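Local coordinates for protein chintase (Rhizomucor miehei, PDB 7FBT) that probably hydrolyses the beta-1,4 linkages of chitin, as a family 18 glycoside hydrolase built on a TIM-barrel fold, at residues 108-113 with 122-127. Sequence-based numbering, arbitrary orientation.
Sequences YPNSPN and ENDTAN
Asp124, in the first turn of helix 124-139, turns its carboxylate to the backbone of Asn110: OD2 lies 2.7 Å from Asn110 N, but the N-H points well off the oxygen (127°), so the hydrogen bond is weak. The aspartate CG stands beside its own backbone N and anti to its carbonyl carbon (chi1 -81°), which carries the acid across to the loop. A short carboxylate suits this place because both oxygens find partners: OD2 also accepts from Asp121 N, and OD1 bonds to Ser74 OG. Beside the weak bond, Pro109 touches the start of the helix through CB, 3.9 Å from Asp124 CB and equally close to Thr125 OG1. That hydroxyl gives its proton to Asn155 O and meets the aliphatic proline carbon by van der Waals contact. Asn110 has a positive phi, a conformation asparagine tolerates better than most residues. Its side chain extends with CG anti to the backbone N (chi1 -170°), bringing ND2 alongside the backbone of Glu122, 3.5 Å from Glu122 CA, while OD1 accepts from Gln159 NE2. The contact thus joins the loop after barrel strand 101-105 to the start of helix 124-139, the next helix in the chain. With the Ser74 and Asp121 bonds and the weak one from Asn110 N, the buried carboxylate is probably stabilised as the anion, and the adjacent helix N-terminus would favour that charge.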
loop_
_atom_site.group_PDB
_atom_site.type_symbol
_atom_site.label_atom_id
_atom_site.label_comp_id
_atom_site.label_asym_id
_atom_site.label_seq_id
_atom_site.Cartn_x
_atom_site.Cartn_y
_atom_site.Cartn_z
ATOM N N TYR A 108 1.167 -10.905 -4.105
ATOM C CA TYR A 108 1.077 -10.109 -5.338
ATOM C C TYR A 108 0.460 -10.986 -6.425
ATOM O O TYR A 108 0.526 -12.210 -6.325
ATOM C CB TYR A 108 2.460 -9.622 -5.799
ATOM C CG TYR A 108 3.273 -8.911 -4.746
ATOM C CD1 TYR A 108 3.162 -7.536 -4.562
ATOM C CD2 TYR A 108 4.155 -9.614 -3.934
ATOM C CE1 TYR A 108 3.909 -6.887 -3.594
ATOM C CE2 TYR A 108 4.901 -8.973 -2.967
ATOM C CZ TYR A 108 4.775 -7.613 -2.801
ATOM O OH TYR A 108 5.521 -6.978 -1.837
ATOM N N PRO A 109 -0.114 -10.377 -7.467
ATOM C CA PRO A 109 -0.757 -11.177 -8.525
ATOM C C PRO A 109 0.234 -12.097 -9.224
ATOM O O PRO A 109 1.218 -11.646 -9.808
ATOM C CB PRO A 109 -1.313 -10.116 -9.481
ATOM C CG PRO A 109 -1.466 -8.883 -8.641
ATOM C CD PRO A 109 -0.324 -8.930 -7.666
ATOM N N ASN A 110 -0.043 -13.399 -9.156
ATOM C CA ASN A 110 0.770 -14.443 -9.781
ATOM C C ASN A 110 2.251 -14.251 -9.476
ATOM O O ASN A 110 3.079 -14.045 -10.367
ATOM C CB ASN A 110 0.528 -14.489 -11.290
ATOM C CG ASN A 110 1.156 -15.708 -11.943
ATOM O OD1 ASN A 110 1.507 -16.675 -11.267
ATOM N ND2 ASN A 110 1.286 -15.675 -13.265
ATOM N N SER A 111 2.582 -14.329 -8.190
ATOM C CA SER A 111 3.942 -14.019 -7.799
ATOM C C SER A 111 4.510 -15.076 -6.866
ATOM O O SER A 111 3.813 -15.563 -5.970
ATOM C CB SER A 111 4.022 -12.653 -7.106
ATOM O OG SER A 111 5.313 -12.455 -6.559
ATOM N N PRO A 112 5.782 -15.435 -7.046
ATOM C CA PRO A 112 6.469 -16.240 -6.031
ATOM C C PRO A 112 6.861 -15.441 -4.809
ATOM O O PRO A 112 7.192 -16.032 -3.772
ATOM C CB PRO A 112 7.707 -16.738 -6.772
ATOM C CG PRO A 112 7.998 -15.675 -7.760
ATOM C CD PRO A 112 6.658 -15.122 -8.189
ATOM N N ASN A 113 6.868 -14.120 -4.918
ATOM C CA ASN A 113 7.121 -13.247 -3.794
ATOM C C ASN A 113 5.825 -13.055 -3.014
ATOM O O ASN A 113 4.743 -13.466 -3.442
ATOM C CB ASN A 113 7.702 -11.928 -4.294
ATOM C CG ASN A 113 8.903 -12.147 -5.201
ATOM O OD1 ASN A 113 9.657 -13.099 -5.018
ATOM N ND2 ASN A 113 9.070 -11.284 -6.196
ATOM N N GLU A 122 -1.835 -18.296 -13.431
ATOM C CA GLU A 122 -1.353 -17.491 -14.547
ATOM C C GLU A 122 -2.261 -16.309 -14.840
ATOM O O GLU A 122 -1.785 -15.318 -15.393
ATOM C CB GLU A 122 -1.225 -18.285 -15.846
ATOM C CG GLU A 122 -0.276 -19.418 -15.840
ATOM C CD GLU A 122 0.186 -19.769 -17.251
ATOM O OE1 GLU A 122 -0.665 -19.859 -18.164
ATOM O OE2 GLU A 122 1.404 -19.924 -17.465
ATOM N N ASN A 123 -3.556 -16.368 -14.511
ATOM C CA ASN A 123 -4.425 -15.310 -15.000
ATOM C C ASN A 123 -4.627 -14.202 -13.964
ATOM O O ASN A 123 -5.575 -13.424 -14.088
ATOM C CB ASN A 123 -5.801 -15.814 -15.400
ATOM C CG ASN A 123 -5.754 -16.691 -16.623
ATOM O OD1 ASN A 123 -5.049 -16.392 -17.561
ATOM N ND2 ASN A 123 -6.452 -17.800 -16.559
ATOM N N ASP A 124 -3.732 -14.053 -12.972
ATOM C CA ASP A 124 -4.051 -13.224 -11.802
ATOM C C ASP A 124 -4.213 -11.747 -12.172
ATOM O O ASP A 124 -5.142 -11.082 -11.709
ATOM C CB ASP A 124 -2.945 -13.414 -10.775
ATOM C CG ASP A 124 -3.133 -14.680 -9.964
ATOM O OD1 ASP A 124 -4.188 -15.345 -10.094
ATOM O OD2 ASP A 124 -2.218 -15.012 -9.188
ATOM N N THR A 125 -3.320 -11.220 -13.014
ATOM C CA THR A 125 -3.405 -9.812 -13.391
ATOM C C THR A 125 -4.657 -9.535 -14.216
ATOM O O THR A 125 -5.331 -8.513 -14.018
ATOM C CB THR A 125 -2.147 -9.403 -14.152
ATOM O OG1 THR A 125 -0.995 -9.602 -13.319
ATOM C CG2 THR A 125 -2.223 -7.942 -14.593
ATOM N N ALA A 126 -5.005 -10.454 -15.122
ATOM C CA ALA A 126 -6.200 -10.276 -15.939
ATOM C C ALA A 126 -7.464 -10.332 -15.092
ATOM O O ALA A 126 -8.384 -9.528 -15.284
ATOM C CB ALA A 126 -6.242 -11.334 -17.041
ATOM N N ASN A 127 -7.528 -11.263 -14.139
ATOM C CA ASN A 127 -8.700 -11.334 -13.274
ATOM C C ASN A 127 -8.717 -10.192 -12.263
ATOM O O ASN A 127 -9.788 -9.774 -11.814
ATOM C CB ASN A 127 -8.738 -12.689 -12.567
ATOM C CG ASN A 127 -8.630 -13.854 -13.538
ATOM O OD1 ASN A 127 -8.995 -13.734 -14.707
ATOM N ND2 ASN A 127 -8.132 -14.986 -13.054
#